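Local structure of phosphoacetylglucosamine mutase (Aspergillus lentulus, 5O9X) at residues G63-A68 / V129-T134; G77-D82 / Q166-V171; K194-F199 / K230-D235; R201-V206 / I438-G443. The protein catalyses the interconversion of N-acetylglucosamine 6-phosphate and N-acetylglucosamine 1-phosphate, probably through a sugar bisphosphate intermediate. The protein carries 1 engineered substitution. All coordinates share one frame; numbering follows the deposited sequence.

Interaction 1. Residues G63-A68 / V129-T134; sequences GVMVTA and VFARDT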
loop_
_atom_site.group_PDB
_atom_site.type_symbol
_atom_site.label_atom_id
_atom_site.label_comp_id
_atom_site.label_asym_id
_atom_site.label_seq_id
_atom_site.Cartn_x
_atom_site.Cartn_y
_atom_site.Cartn_z
ATOM N N GLY A 63 -15.748 -1.269 -3.145
ATOM C CA GLY A 63 -15.141 0.037 -3.583
ATOM C C GLY A 63 -14.367 -0.222 -4.871
ATOM O O GLY A 63 -13.874 -1.389 -5.129
ATOM N N VAL A 64 -14.249 0.830 -5.687
ATOM C CA VAL A 64 -13.354 0.816 -6.815
ATOM C C VAL A 64 -12.492 2.084 -6.719
ATOM O O VAL A 64 -13.038 3.142 -6.621
ATOM C CB VAL A 64 -14.139 0.850 -8.164
ATOM C CG1 VAL A 64 -13.151 0.807 -9.319
ATOM C CG2 VAL A 64 -15.030 -0.397 -8.304
ATOM N N MET A 65 -11.176 1.951 -6.726
ATOM C CA MET A 65 -10.296 3.132 -6.697
ATOM C C MET A 65 -9.634 3.214 -8.068
ATOM O O MET A 65 -9.016 2.216 -8.508
ATOM C CB MET A 65 -9.201 2.936 -5.630
ATOM C CG MET A 65 -8.225 4.129 -5.531
ATOM S SD MET A 65 -9.046 5.606 -4.903
ATOM C CE MET A 65 -7.766 6.793 -5.272
ATOM N N VAL A 66 -9.749 4.354 -8.740
ATOM C CA VAL A 66 -9.129 4.497 -10.052
ATOM C C VAL A 66 -7.776 5.241 -9.823
ATOM O O VAL A 66 -7.765 6.420 -9.513
ATOM C CB VAL A 66 -10.015 5.266 -11.033
ATOM C CG1 VAL A 66 -9.276 5.452 -12.396
ATOM C CG2 VAL A 66 -11.362 4.485 -11.172
ATOM N N THR A 67 -6.661 4.498 -9.926
ATOM C CA THR A 67 -5.378 5.065 -9.682
ATOM C C THR A 67 -4.367 4.062 -10.250
ATOM O O THR A 67 -4.619 2.859 -10.316
ATOM C CB THR A 67 -5.112 5.233 -8.108
ATOM O OG1 THR A 67 -3.832 5.816 -7.947
ATOM C CG2 THR A 67 -5.089 3.869 -7.345
ATOM N N ALA A 68 -3.225 4.590 -10.647
ATOM C CA ALA A 68 -2.007 3.781 -10.824
ATOM C C ALA A 68 -0.924 4.095 -9.746
ATOM O O ALA A 68 0.222 3.672 -9.916
ATOM C CB ALA A 68 -1.454 3.896 -12.254
ATOM N N VAL A 129 -19.080 2.014 -4.446
ATOM C CA VAL A 129 -18.624 3.419 -4.174
ATOM C C VAL A 129 -17.207 3.542 -4.832
ATOM O O VAL A 129 -16.393 2.604 -4.760
ATOM C CB VAL A 129 -18.675 3.721 -2.621
ATOM C CG1 VAL A 129 -17.887 2.695 -1.802
ATOM C CG2 VAL A 129 -18.110 5.123 -2.279
ATOM N N PHE A 130 -16.897 4.676 -5.460
ATOM C CA PHE A 130 -15.630 4.804 -6.152
ATOM C C PHE A 130 -15.044 6.202 -5.971
ATOM O O PHE A 130 -15.755 7.098 -5.540
ATOM C CB PHE A 130 -15.801 4.385 -7.613
ATOM C CG PHE A 130 -16.818 5.170 -8.391
ATOM C CD1 PHE A 130 -16.520 6.491 -8.859
ATOM C CD2 PHE A 130 -18.069 4.607 -8.720
ATOM C CE1 PHE A 130 -17.453 7.230 -9.601
ATOM C CE2 PHE A 130 -19.011 5.368 -9.497
ATOM C CZ PHE A 130 -18.685 6.662 -9.937
ATOM N N ALA A 131 -13.733 6.338 -6.240
ATOM C CA ALA A 131 -13.001 7.592 -6.127
ATOM C C ALA A 131 -11.813 7.438 -7.060
ATOM O O ALA A 131 -11.631 6.355 -7.678
ATOM C CB ALA A 131 -12.527 7.772 -4.695
ATOM N N ARG A 132 -11.027 8.518 -7.212
ATOM C CA ARG A 132 -9.924 8.464 -8.093
ATOM C C ARG A 132 -8.867 9.419 -7.554
ATOM O O ARG A 132 -9.193 10.307 -6.735
ATOM C CB ARG A 132 -10.352 8.988 -9.508
ATOM C CG ARG A 132 -10.926 10.433 -9.541
ATOM C CD ARG A 132 -11.926 10.600 -10.758
ATOM N NE ARG A 132 -12.294 12.028 -11.109
ATOM C CZ ARG A 132 -13.446 12.688 -11.141
ATOM N NH1 ARG A 132 -14.676 12.223 -10.680
ATOM N NH2 ARG A 132 -13.346 13.944 -11.608
ATOM N N ASP A 133 -7.631 9.230 -7.999
ATOM C CA ASP A 133 -6.576 10.189 -7.656
ATOM C C ASP A 133 -6.651 11.317 -8.760
ATOM O O ASP A 133 -7.664 11.413 -9.455
ATOM C CB ASP A 133 -5.178 9.493 -7.550
ATOM C CG ASP A 133 -4.692 8.942 -8.876
ATOM O OD1 ASP A 133 -5.326 9.210 -9.942
ATOM O OD2 ASP A 133 -3.635 8.218 -8.869
ATOM N N THR A 134 -5.587 12.123 -8.908
ATOM C CA THR A 134 -5.628 13.335 -9.708
ATOM C C THR A 134 -5.312 13.109 -11.194
ATOM O O THR A 134 -5.225 14.097 -11.933
ATOM C CB THR A 134 -4.677 14.427 -9.152
ATOM O OG1 THR A 134 -3.338 13.875 -9.052
ATOM C CG2 THR A 134 -5.179 14.937 -7.773
HETATM O O HOH W 1 -7.417 8.601 -11.681
#
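Two neighbouring parallel strands, 61-66 and 127-132, pair here in the mixed sheet of the N-terminal alpha/beta/alpha domain of this phosphohexomutase; G63 faces V129 and V66 faces R132. The short axes run 4.7 Å apart at 14°. V64 N to V129 O and V66 N to A131 O, both 2.9 Å, are answered by A131 N to V64 O and D133 N to V66 O, the last from D133, one residue past its strand. On one face V64 and F130 meet CB to CB at 3.9 Å, and the F130 ring passes on to helix 138-151. On the other face the M65 chain bends at chi2 (67°), bringing SD to 4.1 Å from A131 CB and CE over the backbone between R132 and D133, beneath helix 164-176. Past the strand ends the loops stay linked. T67 OG1 is hydrogen-bonded to the backbone N of A69, the engineered position in the catalytic loop, and the T67 side chain lies about 6 Å from the bound glucose 1,6-bisphosphate. D133 OD2 forms a salt bridge with R135, while a water links D133 OD1 to V66 O. T67 OG1 donates to D133 OD2 at 2.6 Å, arriving from above the carboxylate plane.

Interaction 2. Residues G77-D82 / Q166-V171; sequences GVKLVD and QLHYVV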
loop_
_atom_site.group_PDB
_atom_site.type_symbol
_atom_site.label_atom_id
_atom_site.label_comp_id
_atom_site.label_asym_id
_atom_site.label_seq_id
_atom_site.Cartn_x
_atom_site.Cartn_y
_atom_site.Cartn_z
ATOM N N GLY A 77 -5.230 2.904 -13.502
ATOM C CA GLY A 77 -5.511 1.534 -13.123
ATOM C C GLY A 77 -6.723 1.486 -12.270
ATOM O O GLY A 77 -7.339 2.511 -11.921
ATOM N N VAL A 78 -7.104 0.285 -11.888
ATOM C CA VAL A 78 -8.374 0.149 -11.127
ATOM C C VAL A 78 -8.209 -0.981 -10.176
ATOM O O VAL A 78 -7.972 -2.129 -10.639
ATOM C CB VAL A 78 -9.609 -0.241 -11.999
ATOM C CG1 VAL A 78 -10.861 0.235 -11.356
ATOM C CG2 VAL A 78 -9.559 0.339 -13.364
ATOM N N LYS A 79 -8.277 -0.612 -8.886
ATOM C CA LYS A 79 -8.259 -1.509 -7.703
ATOM C C LYS A 79 -9.618 -1.815 -7.046
ATOM O O LYS A 79 -10.347 -0.864 -6.670
ATOM C CB LYS A 79 -7.455 -0.819 -6.630
ATOM C CG LYS A 79 -6.805 -1.877 -5.784
ATOM C CD LYS A 79 -5.865 -1.299 -4.772
ATOM C CE LYS A 79 -6.639 -0.803 -3.580
ATOM N NZ LYS A 79 -5.624 -0.409 -2.575
ATOM N N LEU A 80 -9.954 -3.098 -6.863
ATOM C CA LEU A 80 -11.177 -3.442 -6.105
ATOM C C LEU A 80 -10.996 -3.555 -4.554
ATOM O O LEU A 80 -9.977 -4.045 -4.057
ATOM C CB LEU A 80 -11.864 -4.644 -6.699
ATOM C CG LEU A 80 -12.364 -4.241 -8.086
ATOM C CD1 LEU A 80 -11.630 -5.053 -9.161
ATOM C CD2 LEU A 80 -13.864 -4.460 -8.100
ATOM N N VAL A 81 -12.003 -3.110 -3.824
ATOM C CA VAL A 81 -11.990 -3.064 -2.352
ATOM C C VAL A 81 -13.197 -3.867 -1.832
ATOM O O VAL A 81 -14.320 -3.530 -2.119
ATOM C CB VAL A 81 -12.048 -1.612 -1.770
ATOM C CG1 VAL A 81 -11.890 -1.649 -0.219
ATOM C CG2 VAL A 81 -10.936 -0.762 -2.386
ATOM N N ASP A 82 -12.924 -4.885 -1.020
ATOM C CA ASP A 82 -13.977 -5.767 -0.447
ATOM C C ASP A 82 -14.569 -5.076 0.801
ATOM O O ASP A 82 -14.011 -4.056 1.308
ATOM C CB ASP A 82 -13.397 -7.146 -0.117
ATOM C CG ASP A 82 -13.719 -8.225 -1.165
ATOM O OD1 ASP A 82 -14.595 -8.052 -1.998
ATOM O OD2 ASP A 82 -13.097 -9.320 -1.147
ATOM N N GLN A 166 -8.365 6.703 1.976
ATOM C CA GLN A 166 -9.738 7.321 2.198
ATOM C C GLN A 166 -10.850 6.470 1.611
ATOM O O GLN A 166 -11.890 6.262 2.293
ATOM C CB GLN A 166 -9.845 8.733 1.672
ATOM C CG GLN A 166 -9.126 9.693 2.600
ATOM C CD GLN A 166 -9.145 11.116 2.031
ATOM O OE1 GLN A 166 -9.169 11.343 0.775
ATOM N NE2 GLN A 166 -9.150 12.087 2.941
ATOM N N LEU A 167 -10.662 6.006 0.369
ATOM C CA LEU A 167 -11.672 5.144 -0.248
ATOM C C LEU A 167 -11.859 3.815 0.576
ATOM O O LEU A 167 -12.989 3.422 0.870
ATOM C CB LEU A 167 -11.365 4.947 -1.792
ATOM C CG LEU A 167 -12.519 4.065 -2.227
ATOM C CD1 LEU A 167 -13.883 4.697 -2.512
ATOM C CD2 LEU A 167 -12.126 2.918 -3.100
ATOM N N HIS A 168 -10.759 3.092 0.923
ATOM C CA HIS A 168 -10.899 1.892 1.793
ATOM C C HIS A 168 -11.646 2.180 3.126
ATOM O O HIS A 168 -12.494 1.367 3.620
ATOM C CB HIS A 168 -9.490 1.417 2.161
ATOM C CG HIS A 168 -8.835 0.603 1.104
ATOM N ND1 HIS A 168 -8.343 1.147 -0.059
ATOM C CD2 HIS A 168 -8.597 -0.737 1.034
ATOM C CE1 HIS A 168 -7.759 0.189 -0.766
ATOM N NE2 HIS A 168 -7.941 -0.967 -0.145
ATOM N N TYR A 169 -11.316 3.312 3.735
ATOM C CA TYR A 169 -12.000 3.804 4.960
ATOM C C TYR A 169 -13.511 3.968 4.736
ATOM O O TYR A 169 -14.302 3.491 5.559
ATOM C CB TYR A 169 -11.353 5.147 5.478
ATOM C CG TYR A 169 -12.210 5.883 6.432
ATOM C CD1 TYR A 169 -12.070 5.652 7.864
ATOM C CD2 TYR A 169 -13.193 6.772 5.994
ATOM C CE1 TYR A 169 -12.871 6.346 8.772
ATOM C CE2 TYR A 169 -14.010 7.434 6.914
ATOM C CZ TYR A 169 -13.857 7.211 8.286
ATOM O OH TYR A 169 -14.693 7.888 9.205
ATOM N N VAL A 170 -13.908 4.596 3.620
ATOM C CA VAL A 170 -15.331 4.843 3.279
ATOM C C VAL A 170 -16.090 3.506 3.121
ATOM O O VAL A 170 -17.205 3.378 3.631
ATOM C CB VAL A 170 -15.510 5.694 1.996
ATOM C CG1 VAL A 170 -16.974 5.747 1.538
ATOM C CG2 VAL A 170 -15.038 7.115 2.258
ATOM N N VAL A 171 -15.505 2.563 2.386
ATOM C CA VAL A 171 -16.080 1.211 2.196
ATOM C C VAL A 171 -16.371 0.532 3.575
ATOM O O VAL A 171 -17.512 0.134 3.814
ATOM C CB VAL A 171 -15.177 0.292 1.341
ATOM C CG1 VAL A 171 -15.826 -1.131 1.283
ATOM C CG2 VAL A 171 -15.059 0.901 -0.110
#
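V81 lies with both methyls against the imidazole of H168, where strand 75-81 meets helix 164-176. CG2 sits over one face in a CH-pi contact, 3.8 Å from the ring centroid and offset toward the rim, while CG1 comes to 3.6 Å from H168 CD2. K79, two residues earlier on the same side of the strand, reaches the ring from another direction: its chain, bent at chi3 (81°), crosses the imidazole at about a right angle and comes to the ring edge, although the exact position of the lysine end is doubtful. The same two V81 methyls also touch the helix elsewhere: V81 CG2 meets L167 CD2 at 3.9 Å and V81 CG1 meets V171 CG2 at 4.1 Å. V171 CG1 also packs on D82 O at 3.4 Å, at the end of the strand. In the second shell, H168 ND1 is hydrogen-bonded to T164 O one turn back in its own helix, which helps to fix the rotation of the ring. The carboxylate of D82 makes a salt bridge with R53 and a hydrogen bond with the backbone N of E89. The helix thus covers one face of the sheet, with L167 also on M65 of strand 61-66, while V78 and L80 on the reverse face pack against helix 40-56.

Interaction 3. Residues K194-F199 / K230-D235; sequences KLAAAF and KYLPED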
loop_
_atom_site.group_PDB
_atom_site.type_symbol
_atom_site.label_atom_id
_atom_site.label_comp_id
_atom_site.label_asym_id
_atom_site.label_seq_id
_atom_site.Cartn_x
_atom_site.Cartn_y
_atom_site.Cartn_z
ATOM N N LYS A 194 -11.696 11.081 12.668
ATOM C CA LYS A 194 -11.205 9.843 13.318
ATOM C C LYS A 194 -9.703 9.866 13.517
ATOM O O LYS A 194 -9.207 9.547 14.627
ATOM C CB LYS A 194 -11.582 8.614 12.499
ATOM C CG LYS A 194 -11.346 7.275 13.239
ATOM C CD LYS A 194 -11.525 6.151 12.201
ATOM C CE LYS A 194 -11.232 4.757 12.773
ATOM N NZ LYS A 194 -12.242 4.424 13.789
ATOM N N LEU A 195 -8.965 10.199 12.449
ATOM C CA LEU A 195 -7.499 10.320 12.574
ATOM C C LEU A 195 -7.134 11.354 13.627
ATOM O O LEU A 195 -6.298 11.077 14.565
ATOM C CB LEU A 195 -6.845 10.637 11.221
ATOM C CG LEU A 195 -6.413 9.443 10.374
ATOM C CD1 LEU A 195 -7.647 8.779 9.833
ATOM C CD2 LEU A 195 -5.603 10.044 9.198
ATOM N N ALA A 196 -7.805 12.520 13.571
ATOM C CA ALA A 196 -7.440 13.586 14.542
ATOM C C ALA A 196 -7.701 13.179 15.988
ATOM O O ALA A 196 -6.830 13.381 16.886
ATOM C CB ALA A 196 -8.156 14.867 14.206
ATOM N N ALA A 197 -8.870 12.562 16.223
ATOM C CA ALA A 197 -9.227 12.167 17.589
ATOM C C ALA A 197 -8.265 11.086 18.156
ATOM O O ALA A 197 -7.870 11.141 19.341
ATOM C CB ALA A 197 -10.710 11.745 17.688
ATOM N N ALA A 198 -7.921 10.112 17.304
ATOM C CA ALA A 198 -6.999 9.018 17.691
ATOM C C ALA A 198 -5.593 9.583 17.975
ATOM O O ALA A 198 -4.978 9.268 19.023
ATOM C CB ALA A 198 -6.976 7.942 16.634
ATOM N N PHE A 199 -5.130 10.494 17.123
ATOM C CA PHE A 199 -3.817 11.150 17.337
ATOM C C PHE A 199 -3.785 11.977 18.600
ATOM O O PHE A 199 -2.790 11.938 19.377
ATOM C CB PHE A 199 -3.476 12.054 16.165
ATOM C CG PHE A 199 -2.057 12.588 16.182
ATOM C CD1 PHE A 199 -0.942 11.716 16.121
ATOM C CD2 PHE A 199 -1.842 13.977 16.249
ATOM C CE1 PHE A 199 0.372 12.309 16.109
ATOM C CE2 PHE A 199 -0.556 14.553 16.192
ATOM C CZ PHE A 199 0.555 13.685 16.136
ATOM N N LYS A 230 -6.121 20.936 9.513
ATOM C CA LYS A 230 -7.184 21.749 10.182
ATOM C C LYS A 230 -7.893 21.030 11.285
ATOM O O LYS A 230 -8.353 21.680 12.213
ATOM C CB LYS A 230 -8.225 22.132 9.183
ATOM C CG LYS A 230 -7.667 22.955 8.029
ATOM C CD LYS A 230 -8.872 23.240 7.146
ATOM C CE LYS A 230 -8.453 23.898 5.839
ATOM N NZ LYS A 230 -9.708 23.950 4.998
ATOM N N TYR A 231 -8.041 19.696 11.187
ATOM C CA TYR A 231 -8.650 18.903 12.262
ATOM C C TYR A 231 -7.734 18.545 13.416
ATOM O O TYR A 231 -8.223 18.157 14.447
ATOM C CB TYR A 231 -9.266 17.620 11.700
ATOM C CG TYR A 231 -10.456 17.879 10.772
ATOM C CD1 TYR A 231 -11.781 17.680 11.216
ATOM C CD2 TYR A 231 -10.262 18.308 9.436
ATOM C CE1 TYR A 231 -12.875 17.924 10.337
ATOM C CE2 TYR A 231 -11.328 18.481 8.591
ATOM C CZ TYR A 231 -12.636 18.323 9.051
ATOM O OH TYR A 231 -13.733 18.502 8.194
ATOM N N LEU A 232 -6.397 18.623 13.232
ATOM C CA LEU A 232 -5.477 18.000 14.222
ATOM C C LEU A 232 -5.438 18.803 15.548
ATOM O O LEU A 232 -5.645 20.002 15.505
ATOM C CB LEU A 232 -4.052 17.836 13.655
ATOM C CG LEU A 232 -3.948 16.789 12.516
ATOM C CD1 LEU A 232 -2.522 16.822 11.979
ATOM C CD2 LEU A 232 -4.224 15.377 13.044
ATOM N N PRO A 233 -5.145 18.148 16.690
ATOM C CA PRO A 233 -5.159 18.911 17.966
ATOM C C PRO A 233 -4.039 19.908 18.007
ATOM O O PRO A 233 -3.035 19.752 17.280
ATOM C CB PRO A 233 -5.022 17.834 19.056
ATOM C CG PRO A 233 -4.442 16.656 18.352
ATOM C CD PRO A 233 -4.902 16.705 16.913
ATOM N N GLU A 234 -4.181 20.923 18.858
ATOM C CA GLU A 234 -3.411 22.186 18.722
ATOM C C GLU A 234 -2.006 22.289 19.382
ATOM O O GLU A 234 -1.115 23.070 18.886
ATOM C CB GLU A 234 -4.304 23.371 19.204
ATOM C CG GLU A 234 -3.959 24.724 18.570
ATOM C CD GLU A 234 -4.486 24.904 17.147
ATOM O OE1 GLU A 234 -5.021 26.000 16.819
ATOM O OE2 GLU A 234 -4.351 23.958 16.347
ATOM N N ASP A 235 -1.832 21.566 20.504
ATOM C CA ASP A 235 -0.599 21.657 21.321
ATOM C C ASP A 235 0.165 20.318 21.343
ATOM O O ASP A 235 0.507 19.786 22.403
ATOM C CB ASP A 235 -0.932 22.163 22.732
ATOM C CG ASP A 235 -2.166 21.497 23.324
ATOM O OD1 ASP A 235 -3.217 22.170 23.484
ATOM O OD2 ASP A 235 -2.088 20.298 23.629
#
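A196, on helix 188-202, and L232, where the chain leaves helix 221-231, bring their CA atoms within 4.8 Å. This is a helix packed against the C-terminal end of another helix and the extended residues that follow, in domain II of the phosphohexomutase fold. The first segment is regular helix; the second is weakly helical at K230 and Y231 and then runs extended through L232 and P233. No hydrogen bond crosses, so shape and apolar packing make the contact. The small A196 permits the close approach: its CB lies 3.3 Å from Y231 O and 3.9 Å from Y231 CB, while the tyrosine ring leads off to meet Y192 and touch Q189 and E193 of helix 188-202. L232 sends a single branch across, CD2, which rests 4.0 Å from A196 CA and 4.2 Å from F199 CD2. F199 points toward L232 and P233, its chi1 of -170° setting CG opposite the backbone N; it also touches L420 of helix 405-420 and L433 of helix 428-442. The proline ring crosses the phenyl group at about a right angle. P233 CD is the atom that touches: it lies near the plane of the F199 ring at its edge, 4.2 Å from CD2, and 3.8 Å from A196 O.

Interaction 4. Residues R201-V206 / I438-G443; sequences RVMRGV and ILAHKG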
loop_
_atom_site.group_PDB
_atom_site.type_symbol
_atom_site.label_atom_id
_atom_site.label_comp_id
_atom_site.label_asym_id
_atom_site.label_seq_id
_atom_site.Cartn_x
_atom_site.Cartn_y
_atom_site.Cartn_z
ATOM N N ARG A 201 -5.468 11.390 21.385
ATOM C CA ARG A 201 -5.355 10.443 22.480
ATOM C C ARG A 201 -3.947 9.825 22.548
ATOM O O ARG A 201 -3.360 9.749 23.615
ATOM C CB ARG A 201 -6.338 9.268 22.336
ATOM C CG ARG A 201 -7.773 9.611 22.800
ATOM C CD ARG A 201 -8.758 8.606 22.199
ATOM N NE ARG A 201 -8.610 7.279 22.829
ATOM C CZ ARG A 201 -8.914 6.126 22.217
ATOM N NH1 ARG A 201 -9.307 6.136 20.927
ATOM N NH2 ARG A 201 -8.819 4.946 22.866
ATOM N N VAL A 202 -3.429 9.340 21.421
ATOM C CA VAL A 202 -2.074 8.772 21.441
ATOM C C VAL A 202 -1.062 9.815 21.918
ATOM O O VAL A 202 -0.106 9.418 22.560
ATOM C CB VAL A 202 -1.579 8.113 20.125
ATOM C CG1 VAL A 202 -2.564 7.131 19.518
ATOM C CG2 VAL A 202 -1.183 9.104 19.089
ATOM N N MET A 203 -1.263 11.108 21.659
ATOM C CA MET A 203 -0.266 12.099 21.984
ATOM C C MET A 203 -0.341 12.576 23.458
ATOM O O MET A 203 0.417 13.447 23.833
ATOM C CB MET A 203 -0.288 13.325 21.061
ATOM C CG MET A 203 0.178 12.991 19.592
ATOM S SD MET A 203 1.945 12.512 19.659
ATOM C CE MET A 203 2.802 14.054 20.038
ATOM N N ARG A 204 -1.307 12.094 24.234
ATOM C CA ARG A 204 -1.536 12.678 25.602
ATOM C C ARG A 204 -0.190 12.642 26.372
ATOM O O ARG A 204 0.459 11.577 26.490
ATOM C CB ARG A 204 -2.637 11.946 26.378
ATOM C CG ARG A 204 -2.801 12.469 27.825
ATOM C CD ARG A 204 -3.474 11.454 28.772
ATOM N NE ARG A 204 -4.708 10.925 28.175
ATOM C CZ ARG A 204 -5.889 11.544 28.186
ATOM N NH1 ARG A 204 -6.035 12.733 28.785
ATOM N NH2 ARG A 204 -6.926 10.967 27.582
ATOM N N GLY A 205 0.268 13.836 26.739
ATOM C CA GLY A 205 1.374 13.948 27.663
ATOM C C GLY A 205 2.730 14.091 27.017
ATOM O O GLY A 205 3.710 14.222 27.739
ATOM N N VAL A 206 2.822 14.070 25.672
ATOM C CA VAL A 206 4.154 14.241 25.023
ATOM C C VAL A 206 4.016 15.271 23.912
ATOM O O VAL A 206 2.915 15.631 23.543
ATOM C CB VAL A 206 4.668 12.848 24.445
ATOM C CG1 VAL A 206 4.704 11.759 25.546
ATOM C CG2 VAL A 206 3.754 12.341 23.328
ATOM N N ILE A 438 5.325 7.982 17.865
ATOM C CA ILE A 438 6.362 7.149 18.432
ATOM C C ILE A 438 7.613 7.907 18.795
ATOM O O ILE A 438 8.189 7.725 19.909
ATOM C CB ILE A 438 6.703 5.914 17.551
ATOM C CG1 ILE A 438 5.472 4.997 17.431
ATOM C CG2 ILE A 438 7.878 5.130 18.254
ATOM C CD1 ILE A 438 5.660 3.942 16.300
ATOM N N LEU A 439 8.141 8.676 17.857
ATOM C CA LEU A 439 9.354 9.489 18.149
ATOM C C LEU A 439 9.109 10.430 19.311
ATOM O O LEU A 439 10.047 10.671 20.111
ATOM C CB LEU A 439 9.755 10.347 16.950
ATOM C CG LEU A 439 10.163 9.423 15.770
ATOM C CD1 LEU A 439 10.291 10.320 14.520
ATOM C CD2 LEU A 439 11.438 8.564 16.001
ATOM N N ALA A 440 7.885 10.989 19.403
ATOM C CA ALA A 440 7.570 11.959 20.487
ATOM C C ALA A 440 7.618 11.186 21.850
ATOM O O ALA A 440 8.116 11.731 22.850
ATOM C CB ALA A 440 6.170 12.566 20.308
ATOM N N HIS A 441 7.053 9.956 21.899
ATOM C CA HIS A 441 7.080 9.187 23.131
ATOM C C HIS A 441 8.489 8.706 23.536
ATOM O O HIS A 441 8.884 8.804 24.710
ATOM C CB HIS A 441 6.168 7.966 23.040
ATOM C CG HIS A 441 4.720 8.292 23.235
ATOM N ND1 HIS A 441 4.123 8.236 24.478
ATOM C CD2 HIS A 441 3.764 8.712 22.367
ATOM C CE1 HIS A 441 2.844 8.567 24.358
ATOM N NE2 HIS A 441 2.605 8.879 23.097
ATOM N N LYS A 442 9.239 8.209 22.563
ATOM C CA LYS A 442 10.607 7.736 22.826
ATOM C C LYS A 442 11.546 8.900 23.127
ATOM O O LYS A 442 12.575 8.708 23.811
ATOM C CB LYS A 442 11.159 6.903 21.617
ATOM C CG LYS A 442 10.450 5.517 21.427
ATOM C CD LYS A 442 11.168 4.824 20.206
ATOM C CE LYS A 442 10.814 3.358 19.931
ATOM N NZ LYS A 442 11.197 2.493 21.095
ATOM N N GLY A 443 11.238 10.083 22.599
ATOM C CA GLY A 443 12.081 11.324 22.758
ATOM C C GLY A 443 13.139 11.344 21.656
ATOM O O GLY A 443 13.999 12.213 21.607
#
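H441 reaches from near the end of helix 428-442 to V202, just before the type II beta turn M203-V206 that follows helix 188-202, and to V206, the last residue of that turn; the contact joins the domain II and domain III regions. From CB the side chain leaves with CG anti to the carbonyl carbon (chi1 -79°), which carries the ring across to the turn. CG lies 4.2 Å from both methyls of V206. Farther out the two sides of the ring part: ND1 and CE1 lie under V206 CG1, at 3.7 Å for ND1, whereas CD2 and NE2 lie under V206 CG2, at 3.8 Å for CD2. CG2 also makes a CH-pi contact over the face, 18° off the ring normal, and the valine crosses the imidazole at about a right angle. Beside the ring, A440 CB receives M203 CE at 3.7 Å and V206 CG2 at 3.9 Å; the M203 chain gets there by bending at chi2 and chi3. The turn itself is closed by V206 N to M203 O, with G205 at positive phi. F316 of helix 306-324 also meets the H441 ring. At the tip, NE2 donates to V202 O at 2.8 Å, nearly in the ring plane, with an N-H...O angle of 160°.

Overall arrangement
Interactions 1 and 2 share one sheet: strands 61-66 and 75-81 are antiparallel neighbours, joined by G63 O to V81 N and T67 N to G77 O, both 2.9 Å, and the two centres are 7 Å apart. Both approach the bound glucose 1,6-bisphosphate, with the side chains of T67 and K79 each about 6 Å from it. Interactions 3 and 4 lie away from this site and use successive parts of helix 188-202, their centres 13 Å apart; the first stays within domain II, the second links it to domain III. Y169 CE1 packs on K194 CD at 3.7 Å, bridging interactions 2 and 3, whereas interactions 1 and 4 are about 34 Å apart between centres.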